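PDB 2GH9: maltose/maltodextrin-binding protein from Thermus thermophilus, which binds maltotriose in the cleft between its two lobes and probably hands maltodextrins to a membrane ABC transporter for uptake. Local coordinates for residues E132-L137 against L227-N232; G93-A98 against G107-A112; K194-I199 against S353-R358; V217-F222 against G238-A243; A173-A176 against L180-T183. All blocks are in the same frame, centred on the assembly; numbering follows the deposited sequence.

Contact 1 of 5, residues E132-L137 against L227-N232; sequences EEFLAL and LAMILN
The sulfur of Met229 is the one heteroatom in this otherwise hydrocarbon contact, and it rests against the edge of the Phe134 ring. SD lies 3.7 Å from Phe134 CD1 and 3.8 Å from Phe134 CE1, near the plane of the ring and 76° off its normal. This is a Met-aromatic contact of the edge type, in which the polarisable sulfur meets the weakly positive rim of C-H groups. The bend of Met229 at its last torsion (chi3 -72°) turns the methyl aside, to 3.8 Å between CE and Leu137 CD2, so that CE fills the angle between the leucine and the ring. Helix 131-141 is thereby packed on strand 227-232, an inner strand of a four-stranded mixed sheet, in the helix-on-sheet layering of a periplasmic binding protein lobe. Phe134 also meets Phe149 and Phe252 edge-to-face, while Met229 lies against Leu117 and Tyr119 of strand 116-120. Cutting Phe134 back to an alanine is likely to leave the Met229 sulfur without its aromatic partner and open a gap facing Phe149 and Phe252. Leu137 approaches Met229 from the next turn of the helix, its CG 4.0 Å from CE.

Contact 2 of 5, residues G93-A98 against G107-A112; sequences GVAVEA and GLPAFA
Pro109 presses one corner of its ring against the backbone of helix 93-98 at Ala95. Its CG stands 3.4 Å from Ala95 O and its CB 3.6 Å from the same oxygen, so the carbonyl meets two ring carbons in a van der Waals contact. Beside this, the methyl of Ala95 touches the ring directly, CB to CB, at 3.8 Å. The peptide of the next residue is the outer limit of the contact: Val96 N lies 4.3 Å from Pro109 CG. Because Ala95 carries only a methyl, the strand and the helix come close, with CA atoms 5.8 Å apart at this pair.

What sets the pieces in place lies one shell out. On the helix side, Glu97 N donates to Gly93 O and Ala98 N to Val94 O, which keeps the turn carrying Ala95 regular. On the strand side, Ala110 and Phe111 both face Gln269, a classic beta bulge directly after Pro109. Ala110 CB lies 3.5 Å above the plane of the Phe111 ring, toward its rim, and that ring stacks on Phe299.

Around the contact, Tyr87 of helix 85-90 also touches Pro109, and Ala95 leans on Val268 of strand 265-273 and on Val308. The short helix 93-98 thus lies against strand 104-113 of the large mixed sheet, with the antiparallel pairing of strands 100-101 and 104-113 bringing the chain back to it and helix 293-302 touching Ala110 and Phe111.

Contact 3 of 5, residues K194-I199 against S353-R358; sequences KALQFI and SLAIQR
Leu196 meets the methyl of Ala355 with nearly its whole side chain. Its CB is 4.2 Å from Ala355 CB; CG follows at 4.4 Å; and of the two tips, CD1 comes to 4.2 Å and CD2 to 4.3 Å of that same Ala355 CB. The methyl therefore sits against the flank of the leucine and not at its end, a spacing that lets the backbones of helices 189-204 and 341-357 come to 6.4 Å between the two CA atoms. Beyond Ala355, Leu196 also packs on Ile366 and Val367 of helix 363-378.

One turn further along, Ile199 and Ile356 meet through their branch methyls, CG2 to CG2 at 3.6 Å. In Ile356 CG1 stands between the backbone N and the carbonyl carbon (chi1 70°), which turns CG2 out toward helix 189-204. Ile153 of a nearby loop touches both isoleucines.

The carbonyls of Ala355 and Ile356 are served from outside the pair: Ser361 OG bonds Ala355 O, and Arg203 NH1, from helix 189-204, bonds Ile356 O. The interface itself is purely aliphatic and buried, so shape and the exclusion of water hold it, without directional bonds between the four side chains.

Contact 4 of 5, residues V217-F222 against G238-A243; sequences VADGAF and GDYKKA
The Tyr240 ring carries Phe222 over one face and a carboxylate oxygen of Asp219 at its edge. Phe222 CD2 lies over the centre of the tyrosine ring, 3.4 Å above its plane, and comes to 3.5 Å of Tyr240 CE2. The two ring planes are inclined at 49° with centroids 4.7 Å apart, an oblique pairing in which the side chains run roughly at right angles to each other.

At the rim, Tyr240 OH donates to Asp219 OD1 over only 2.5 Å, a very short bond that meets the oxygen nearly along its C-O axis. With CG of Asp219 anti to the backbone N (chi1 -172°), the carboxylate reaches out from helix 215-224 toward the phenol. The hydroxyl has a second partner in Asn232 ND2, so two polar groups grip it and fix the direction of the ring. A phenylalanine in place of Tyr240 would probably keep the packing on Phe222 but leave Asp219 OD1 without its donor and Asn232 ND2 with only Tyr215 OH of its two hydroxyl partners. A water lies 2.8 Å from Asp219 OD2 and 2.7 Å from Asp239 OD2, probably easing the approach of two like charges, though it may not donate to both at once.

The side chain of Asp219 is about 8 Å from a bound glucose unit, so the network lies near the sugar. Helices 215-224 and 237-242 flank strand 227-232 in the chain, and Phe222 and Tyr240 both rest on Ile230 of that strand.

Contact 5 of 5, residues A173-A176 against L180-T183; sequences AKDA and LDPT
Asp175 (chi1 -161°) and Asp181 (chi1 178°) both swing CG away from their backbone N, which lays the two side chains next to each other and pointing the same way across a short antiparallel beta hairpin of strands 172-175 and 179-181. Asp175 CB is 3.5 Å from Asp181 CB, and Asp175 OD2 is 2.9 Å from Asp181 OD2, too close for two charged carboxylates to sit comfortably alone. Lys184 NZ forms a salt bridge with Asp175 OD2 and a long, weak ion pair with Asp181 OD2, and this probably offsets the repulsion; the crowding might also raise the proton affinity of one acid.

The hairpin is joined by Asp181 N, which donates to Ala173 O in an almost straight bond of 2.8 Å. The same carbonyl oxygen receives a CA-H contact from Leu180 CA at 3.5 Å. Lys174 and Leu180 form a non-hydrogen-bonded pair, CA to CA 4.2 Å, on the face turned from the two acids; Leu180 CD2 lies 4.1 Å from Lys174 CG, and Leu180 also touches Phe172 and Pro336.

After the strand the chain bends in an Asx turn: Asp181 OD1 takes the backbone N-H of Thr183 at 2.8 Å, from 58° above the carboxylate plane.

Overall arrangement
Along the chain contact 2 is closed before any other opens. Contact 5 falls inside the loop that contact 1 spans, and contact 4 inside that of contact 3. Strand 227-232 of contact 1 runs between the two helices of contact 4 in the chain, and the contacts touch, Asn232 reaching Tyr240; helix 131-141 covers one face of the four-stranded mixed sheet and the helices of contact 4 the other. Contact 2 belongs to the large mixed sheet, about 31 Å from contact 1 between centres and across the chain's centre. Contact 3 ties two helices far apart in sequence, whereas contact 5 closes a local surface hairpin. This spread on both sides of the chain's centre is consistent with the two lobes of a periplasmic binding protein.

Contact 1 of 5, residues E132-L137 against L227-N232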
# COMPACT_ATOMS: atom_id res chain seq x y z
N GLU A 132 12.53 -22.62 2.45
CA GLU A 132 13.43 -23.34 3.36
C GLU A 132 14.78 -22.61 3.43
O GLU A 132 15.38 -22.47 4.49
CB GLU A 132 13.61 -24.80 2.91
CG GLU A 132 12.36 -25.72 3.09
CD GLU A 132 11.18 -25.46 2.13
OE1 GLU A 132 11.41 -25.09 0.95
OE2 GLU A 132 10.01 -25.65 2.56
N GLU A 133 15.22 -22.13 2.28
CA GLU A 133 16.43 -21.34 2.17
C GLU A 133 16.32 -19.98 2.89
O GLU A 133 17.26 -19.52 3.52
CB GLU A 133 16.73 -21.11 0.70
CG GLU A 133 18.18 -21.13 0.35
CD GLU A 133 18.40 -21.06 -1.14
OE1 GLU A 133 18.99 -22.01 -1.69
OE2 GLU A 133 17.96 -20.08 -1.76
N PHE A 134 15.14 -19.35 2.78
CA PHE A 134 14.82 -18.10 3.47
C PHE A 134 14.81 -18.31 4.97
O PHE A 134 15.41 -17.53 5.70
CB PHE A 134 13.45 -17.58 3.02
CG PHE A 134 12.84 -16.55 3.97
CD1 PHE A 134 13.22 -15.21 3.91
CD2 PHE A 134 11.86 -16.93 4.88
CE1 PHE A 134 12.67 -14.28 4.78
CE2 PHE A 134 11.30 -16.01 5.73
CZ PHE A 134 11.71 -14.67 5.68
N LEU A 135 14.10 -19.34 5.41
CA LEU A 135 13.98 -19.67 6.81
C LEU A 135 15.33 -19.89 7.45
O LEU A 135 15.62 -19.30 8.49
CB LEU A 135 13.09 -20.90 7.01
CG LEU A 135 12.84 -21.33 8.46
CD1 LEU A 135 12.32 -20.17 9.33
CD2 LEU A 135 11.88 -22.53 8.49
N ALA A 136 16.16 -20.71 6.81
CA ALA A 136 17.50 -21.03 7.32
C ALA A 136 18.38 -19.78 7.44
O ALA A 136 19.04 -19.57 8.46
CB ALA A 136 18.18 -22.06 6.42
N LEU A 137 18.35 -18.94 6.40
CA LEU A 137 19.06 -17.67 6.39
C LEU A 137 18.57 -16.69 7.47
O LEU A 137 19.39 -16.12 8.19
CB LEU A 137 18.90 -17.02 5.02
CG LEU A 137 19.63 -15.71 4.70
CD1 LEU A 137 21.14 -15.89 4.85
CD2 LEU A 137 19.26 -15.24 3.27
N LEU A 227 19.14 -5.14 9.88
CA LEU A 227 18.11 -6.09 9.42
C LEU A 227 18.33 -6.60 8.00
O LEU A 227 18.34 -5.83 7.03
CB LEU A 227 16.72 -5.47 9.57
CG LEU A 227 15.51 -6.30 9.09
CD1 LEU A 227 15.35 -7.60 9.87
CD2 LEU A 227 14.25 -5.46 9.15
N ALA A 228 18.48 -7.91 7.90
CA ALA A 228 18.76 -8.58 6.65
C ALA A 228 17.64 -8.44 5.61
O ALA A 228 17.88 -8.10 4.46
CB ALA A 228 19.04 -10.08 6.92
N MET A 229 16.42 -8.74 6.05
CA MET A 229 15.25 -8.82 5.18
C MET A 229 14.03 -8.16 5.83
O MET A 229 13.79 -8.31 7.02
CB MET A 229 14.95 -10.28 4.82
CG MET A 229 15.96 -10.89 3.88
SD MET A 229 15.89 -12.67 3.56
CE MET A 229 16.48 -13.34 5.13
N ILE A 230 13.28 -7.42 5.02
CA ILE A 230 12.01 -6.85 5.46
C ILE A 230 10.93 -7.12 4.40
O ILE A 230 11.22 -7.22 3.23
CB ILE A 230 12.15 -5.31 5.71
CG1 ILE A 230 10.97 -4.77 6.52
CG2 ILE A 230 12.36 -4.56 4.38
CD1 ILE A 230 11.08 -3.25 6.86
N LEU A 231 9.70 -7.27 4.84
CA LEU A 231 8.55 -7.26 3.97
C LEU A 231 8.02 -5.82 4.03
O LEU A 231 7.47 -5.39 5.05
CB LEU A 231 7.51 -8.27 4.45
CG LEU A 231 6.25 -8.43 3.59
CD1 LEU A 231 6.56 -8.92 2.15
CD2 LEU A 231 5.25 -9.36 4.27
N ASN A 232 8.23 -5.08 2.95
CA ASN A 232 7.79 -3.68 2.86
C ASN A 232 7.65 -3.26 1.37
O ASN A 232 8.04 -4.00 0.48
CB ASN A 232 8.80 -2.78 3.58
CG ASN A 232 8.19 -1.48 4.08
OD1 ASN A 232 6.98 -1.25 3.95
ND2 ASN A 232 9.02 -0.64 4.70

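Contact 2 of 5, residues G93-A98 against G107-A112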
# COMPACT_ATOMS: atom_id res chain seq x y z
N GLY A 93 -4.54 0.35 -17.40
CA GLY A 93 -5.92 -0.03 -17.11
C GLY A 93 -6.30 -0.26 -15.65
O GLY A 93 -7.35 0.16 -15.22
N VAL A 94 -5.47 -0.97 -14.90
CA VAL A 94 -5.80 -1.26 -13.50
C VAL A 94 -5.81 0.02 -12.65
O VAL A 94 -6.55 0.12 -11.69
CB VAL A 94 -4.80 -2.27 -12.86
CG1 VAL A 94 -4.88 -3.64 -13.54
CG2 VAL A 94 -3.41 -1.73 -12.93
N ALA A 95 -4.96 0.98 -13.00
CA ALA A 95 -4.88 2.25 -12.28
C ALA A 95 -6.11 3.11 -12.53
O ALA A 95 -6.63 3.76 -11.61
CB ALA A 95 -3.62 3.01 -12.66
N VAL A 96 -6.57 3.13 -13.79
CA VAL A 96 -7.83 3.76 -14.14
C VAL A 96 -8.97 3.11 -13.35
O VAL A 96 -9.73 3.80 -12.72
CB VAL A 96 -8.12 3.69 -15.67
CG1 VAL A 96 -9.49 4.24 -15.97
CG2 VAL A 96 -7.06 4.46 -16.45
N GLU A 97 -9.04 1.78 -13.35
CA GLU A 97 -10.11 1.07 -12.65
C GLU A 97 -10.06 1.31 -11.15
O GLU A 97 -11.10 1.44 -10.51
CB GLU A 97 -10.05 -0.44 -12.93
CG GLU A 97 -10.40 -0.86 -14.36
CD GLU A 97 -10.02 -2.32 -14.66
OE1 GLU A 97 -10.80 -3.25 -14.29
OE2 GLU A 97 -8.95 -2.56 -15.27
N ALA A 98 -8.85 1.37 -10.57
CA ALA A 98 -8.69 1.61 -9.13
C ALA A 98 -9.36 2.93 -8.69
O ALA A 98 -9.93 3.01 -7.61
CB ALA A 98 -7.22 1.62 -8.75
N GLY A 107 -10.14 10.46 -9.13
CA GLY A 107 -8.83 11.00 -8.78
C GLY A 107 -7.89 10.73 -9.92
O GLY A 107 -8.25 10.07 -10.89
N LEU A 108 -6.69 11.28 -9.83
CA LEU A 108 -5.67 11.09 -10.87
C LEU A 108 -4.71 10.01 -10.40
O LEU A 108 -3.98 10.26 -9.45
CB LEU A 108 -4.89 12.37 -11.11
CG LEU A 108 -5.70 13.62 -11.46
CD1 LEU A 108 -4.75 14.78 -11.70
CD2 LEU A 108 -6.58 13.36 -12.66
N PRO A 109 -4.73 8.82 -11.06
CA PRO A 109 -3.86 7.72 -10.68
C PRO A 109 -2.41 8.08 -10.97
O PRO A 109 -2.09 8.58 -12.06
CB PRO A 109 -4.32 6.56 -11.57
CG PRO A 109 -5.62 6.95 -12.14
CD PRO A 109 -5.59 8.44 -12.21
N ALA A 110 -1.53 7.83 -10.00
CA ALA A 110 -0.15 8.29 -10.11
C ALA A 110 0.86 7.16 -9.98
O ALA A 110 1.71 6.98 -10.87
CB ALA A 110 0.11 9.39 -9.07
N PHE A 111 0.78 6.40 -8.89
CA PHE A 111 1.81 5.41 -8.57
C PHE A 111 1.22 4.08 -8.17
O PHE A 111 0.12 4.01 -7.60
CB PHE A 111 2.70 5.92 -7.42
CG PHE A 111 3.13 7.36 -7.58
CD1 PHE A 111 4.03 7.71 -8.57
CD2 PHE A 111 2.63 8.34 -6.75
CE1 PHE A 111 4.42 9.04 -8.74
CE2 PHE A 111 3.02 9.67 -6.91
CZ PHE A 111 3.92 10.01 -7.91
N ALA A 112 1.92 3.01 -8.52
CA ALA A 112 1.55 1.67 -8.13
C ALA A 112 2.58 1.16 -7.14
O ALA A 112 3.75 1.55 -7.18
CB ALA A 112 1.45 0.76 -9.35

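Contact 3 of 5, residues K194-I199 against S353-R358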
# COMPACT_ATOMS: atom_id res chain seq x y z
N LYS A 194 -5.43 -21.09 8.38
CA LYS A 194 -4.07 -21.47 7.96
C LYS A 194 -3.13 -20.25 7.88
O LYS A 194 -1.96 -20.35 8.25
CB LYS A 194 -4.10 -22.22 6.64
CG LYS A 194 -4.78 -23.59 6.70
CD LYS A 194 -5.31 -23.98 5.32
CE LYS A 194 -5.93 -25.36 5.28
NZ LYS A 194 -6.82 -25.55 4.07
N ALA A 195 -3.65 -19.12 7.37
CA ALA A 195 -2.87 -17.89 7.32
C ALA A 195 -2.46 -17.47 8.71
O ALA A 195 -1.30 -17.18 8.96
CB ALA A 195 -3.66 -16.77 6.64
N LEU A 196 -3.42 -17.45 9.63
CA LEU A 196 -3.15 -16.99 11.00
C LEU A 196 -2.19 -17.92 11.76
O LEU A 196 -1.37 -17.43 12.55
CB LEU A 196 -4.44 -16.84 11.80
CG LEU A 196 -5.37 -15.69 11.43
CD1 LEU A 196 -6.49 -15.60 12.49
CD2 LEU A 196 -4.58 -14.39 11.32
N GLN A 197 -2.28 -19.22 11.53
CA GLN A 197 -1.29 -20.17 12.10
C GLN A 197 0.14 -19.96 11.58
O GLN A 197 1.11 -19.93 12.34
CB GLN A 197 -1.74 -21.61 11.84
CG GLN A 197 -0.98 -22.66 12.67
CD GLN A 197 -1.04 -22.38 14.18
OE1 GLN A 197 -2.11 -22.35 14.77
NE2 GLN A 197 0.11 -22.16 14.78
N PHE A 198 0.28 -19.78 10.27
CA PHE A 198 1.60 -19.43 9.71
C PHE A 198 2.15 -18.12 10.30
O PHE A 198 3.35 -18.03 10.65
CB PHE A 198 1.54 -19.32 8.18
CG PHE A 198 2.78 -18.72 7.60
CD1 PHE A 198 3.96 -19.42 7.63
CD2 PHE A 198 2.77 -17.44 7.06
CE1 PHE A 198 5.13 -18.86 7.15
CE2 PHE A 198 3.94 -16.87 6.58
CZ PHE A 198 5.11 -17.59 6.61
N ILE A 199 1.28 -17.11 10.41
CA ILE A 199 1.68 -15.84 11.02
C ILE A 199 2.08 -16.07 12.49
O ILE A 199 3.13 -15.60 12.91
CB ILE A 199 0.64 -14.71 10.86
CG1 ILE A 199 0.44 -14.37 9.38
CG2 ILE A 199 1.09 -13.46 11.65
CD1 ILE A 199 -0.90 -13.72 9.03
N SER A 353 -3.64 -9.63 15.35
CA SER A 353 -3.07 -9.25 16.63
C SER A 353 -3.46 -10.23 17.76
O SER A 353 -2.63 -10.56 18.59
CB SER A 353 -3.47 -7.81 16.99
OG SER A 353 -2.75 -6.89 16.17
N LEU A 354 -4.71 -10.68 17.77
CA LEU A 354 -5.17 -11.71 18.73
C LEU A 354 -4.44 -13.04 18.54
O LEU A 354 -4.06 -13.71 19.51
CB LEU A 354 -6.67 -11.97 18.59
CG LEU A 354 -7.66 -11.33 19.56
CD1 LEU A 354 -7.50 -9.84 19.62
CD2 LEU A 354 -9.08 -11.73 19.15
N ALA A 355 -4.29 -13.44 17.28
CA ALA A 355 -3.61 -14.69 16.95
C ALA A 355 -2.18 -14.69 17.49
O ALA A 355 -1.76 -15.66 18.15
CB ALA A 355 -3.64 -14.95 15.44
N ILE A 356 -1.45 -13.60 17.26
CA ILE A 356 -0.02 -13.53 17.59
C ILE A 356 0.28 -13.10 19.02
O ILE A 356 1.42 -13.10 19.44
CB ILE A 356 0.77 -12.60 16.58
CG1 ILE A 356 0.40 -11.12 16.75
CG2 ILE A 356 0.51 -13.07 15.16
CD1 ILE A 356 1.14 -10.14 15.81
N GLN A 357 -0.75 -12.74 19.77
CA GLN A 357 -0.58 -12.29 21.15
C GLN A 357 -0.15 -13.45 22.06
O GLN A 357 0.73 -13.27 22.91
CB GLN A 357 -1.87 -11.63 21.64
CG GLN A 357 -2.13 -11.64 23.13
CD GLN A 357 -3.51 -11.10 23.44
OE1 GLN A 357 -4.45 -11.87 23.75
NE2 GLN A 357 -3.67 -9.79 23.32
N ARG A 358 -0.75 -14.63 21.86
CA ARG A 358 -0.40 -15.82 22.64
C ARG A 358 -0.34 -17.09 21.78
O ARG A 358 -1.09 -17.22 20.80
CB ARG A 358 -1.40 -16.00 23.79
CG ARG A 358 -2.81 -16.38 23.35
CD ARG A 358 -3.83 -16.20 24.49
NE ARG A 358 -3.66 -17.23 25.52
CZ ARG A 358 -4.31 -18.40 25.56
NH1 ARG A 358 -5.20 -18.73 24.62
NH2 ARG A 358 -4.06 -19.26 26.56

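Contact 4 of 5, residues V217-F222 against G238-A243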
# COMPACT_ATOMS: atom_id res chain seq x y z
N VAL A 217 9.49 -0.26 14.00
CA VAL A 217 10.54 -1.13 14.52
C VAL A 217 11.27 -1.80 13.36
O VAL A 217 12.51 -1.75 13.27
CB VAL A 217 9.95 -2.17 15.49
CG1 VAL A 217 10.98 -3.22 15.88
CG2 VAL A 217 9.35 -1.47 16.73
N ALA A 218 10.50 -2.40 12.45
CA ALA A 218 11.09 -3.10 11.31
C ALA A 218 11.74 -2.14 10.33
O ALA A 218 12.84 -2.39 9.82
CB ALA A 218 10.04 -3.98 10.60
N ASP A 219 11.06 -1.03 10.04
CA ASP A 219 11.57 -0.06 9.10
C ASP A 219 12.84 0.58 9.65
O ASP A 219 13.80 0.79 8.91
CB ASP A 219 10.53 1.00 8.81
CG ASP A 219 10.97 1.93 7.70
OD1 ASP A 219 11.37 1.43 6.63
OD2 ASP A 219 10.91 3.15 7.91
N GLY A 220 12.81 0.91 10.95
CA GLY A 220 13.97 1.52 11.63
C GLY A 220 15.19 0.62 11.55
O GLY A 220 16.27 1.05 11.15
N ALA A 221 14.98 -0.65 11.88
CA ALA A 221 16.01 -1.69 11.78
C ALA A 221 16.66 -1.83 10.40
O ALA A 221 17.87 -1.96 10.30
CB ALA A 221 15.44 -3.02 12.26
N PHE A 222 15.87 -1.76 9.32
CA PHE A 222 16.41 -1.88 7.96
C PHE A 222 17.23 -0.66 7.57
O PHE A 222 18.32 -0.79 7.00
CB PHE A 222 15.28 -2.13 6.94
CG PHE A 222 15.74 -2.75 5.64
CD1 PHE A 222 15.97 -4.12 5.54
CD2 PHE A 222 15.92 -1.96 4.51
CE1 PHE A 222 16.36 -4.70 4.34
CE2 PHE A 222 16.31 -2.53 3.30
CZ PHE A 222 16.54 -3.90 3.21
N GLY A 238 12.73 5.61 -0.51
CA GLY A 238 13.31 6.94 -0.41
C GLY A 238 14.30 7.01 0.75
O GLY A 238 15.45 7.42 0.57
N ASP A 239 13.84 6.58 1.92
CA ASP A 239 14.67 6.58 3.13
C ASP A 239 15.77 5.54 3.10
O ASP A 239 16.83 5.78 3.67
CB ASP A 239 13.81 6.41 4.38
CG ASP A 239 12.82 7.56 4.58
OD1 ASP A 239 13.25 8.72 4.46
OD2 ASP A 239 11.63 7.30 4.89
N TYR A 240 15.55 4.41 2.42
CA TYR A 240 16.62 3.42 2.18
C TYR A 240 17.69 3.92 1.20
O TYR A 240 18.89 3.65 1.42
CB TYR A 240 16.08 2.05 1.70
CG TYR A 240 15.03 1.40 2.58
CD1 TYR A 240 14.79 1.85 3.89
CD2 TYR A 240 14.28 0.32 2.12
CE1 TYR A 240 13.81 1.28 4.69
CE2 TYR A 240 13.30 -0.28 2.92
CZ TYR A 240 13.08 0.21 4.20
OH TYR A 240 12.12 -0.35 5.01
N LYS A 241 17.28 4.58 0.12
CA LYS A 241 18.23 5.21 -0.81
C LYS A 241 19.04 6.28 -0.05
O LYS A 241 20.26 6.36 -0.20
CB LYS A 241 17.53 5.84 -2.03
CG LYS A 241 16.88 4.88 -3.01
CD LYS A 241 16.03 5.63 -4.05
CE LYS A 241 15.59 4.70 -5.19
NZ LYS A 241 14.75 5.37 -6.22
N LYS A 242 18.36 7.08 0.76
CA LYS A 242 19.00 8.17 1.52
C LYS A 242 20.00 7.67 2.56
O LYS A 242 21.05 8.29 2.77
CB LYS A 242 17.95 9.05 2.19
CG LYS A 242 18.50 10.33 2.83
CD LYS A 242 17.39 11.17 3.46
CE LYS A 242 17.93 12.11 4.54
NZ LYS A 242 16.91 13.04 5.13
N ALA A 243 19.68 6.54 3.20
CA ALA A 243 20.61 5.90 4.13
C ALA A 243 21.63 5.02 3.39
O ALA A 243 22.39 4.29 4.02
CB ALA A 243 19.85 5.08 5.16
O HOH W 1 11.33 5.86 7.14

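Contact 5 of 5, residues A173-A176 against L180-T183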
# COMPACT_ATOMS: atom_id res chain seq x y z
N ALA A 173 -15.36 -12.50 -2.79
CA ALA A 173 -15.66 -13.25 -4.01
C ALA A 173 -16.27 -12.32 -5.08
O ALA A 173 -16.96 -11.36 -4.74
CB ALA A 173 -16.63 -14.40 -3.68
N LYS A 174 -15.96 -12.59 -6.35
CA LYS A 174 -16.59 -11.89 -7.48
C LYS A 174 -17.92 -12.55 -7.79
O LYS A 174 -18.03 -13.77 -7.80
CB LYS A 174 -15.73 -11.96 -8.75
CG LYS A 174 -14.52 -11.05 -8.77
CD LYS A 174 -13.83 -11.12 -10.14
CE LYS A 174 -12.46 -10.46 -10.11
NZ LYS A 174 -11.68 -10.72 -11.38
N ASP A 175 -18.94 -11.73 -8.09
CA ASP A 175 -20.31 -12.22 -8.10
C ASP A 175 -21.06 -12.07 -9.42
O ASP A 175 -21.16 -10.97 -10.00
CB ASP A 175 -21.11 -11.54 -6.99
CG ASP A 175 -22.38 -12.30 -6.63
OD1 ASP A 175 -23.01 -12.91 -7.53
OD2 ASP A 175 -22.76 -12.26 -5.43
N ALA A 176 -21.63 -13.21 -9.84
CA ALA A 176 -22.54 -13.30 -10.98
C ALA A 176 -21.74 -13.15 -12.25
O ALA A 176 -21.49 -14.14 -12.94
CB ALA A 176 -23.66 -12.24 -10.88
N LEU A 180 -17.56 -7.52 -7.23
CA LEU A 180 -17.33 -8.08 -5.91
C LEU A 180 -18.62 -8.15 -5.12
O LEU A 180 -19.45 -7.24 -5.18
CB LEU A 180 -16.31 -7.26 -5.13
CG LEU A 180 -14.90 -7.16 -5.70
CD1 LEU A 180 -14.17 -6.03 -5.01
CD2 LEU A 180 -14.12 -8.48 -5.58
N ASP A 181 -18.80 -9.25 -4.39
CA ASP A 181 -19.89 -9.39 -3.45
C ASP A 181 -19.30 -9.24 -2.06
O ASP A 181 -18.56 -10.13 -1.61
CB ASP A 181 -20.61 -10.74 -3.60
CG ASP A 181 -21.75 -10.94 -2.59
OD1 ASP A 181 -22.06 -10.00 -1.83
OD2 ASP A 181 -22.33 -12.04 -2.55
N PRO A 182 -19.61 -8.13 -1.37
CA PRO A 182 -19.15 -7.91 -0.00
C PRO A 182 -19.75 -8.86 1.04
O PRO A 182 -19.28 -8.91 2.17
CB PRO A 182 -19.54 -6.46 0.29
CG PRO A 182 -20.59 -6.14 -0.68
CD PRO A 182 -20.39 -6.99 -1.88
N THR A 183 -20.78 -9.61 0.65
CA THR A 183 -21.38 -10.60 1.54
C THR A 183 -20.58 -11.91 1.61
O THR A 183 -20.79 -12.72 2.53
CB THR A 183 -22.84 -10.94 1.12
OG1 THR A 183 -22.83 -11.76 -0.06
CG2 THR A 183 -23.64 -9.65 0.88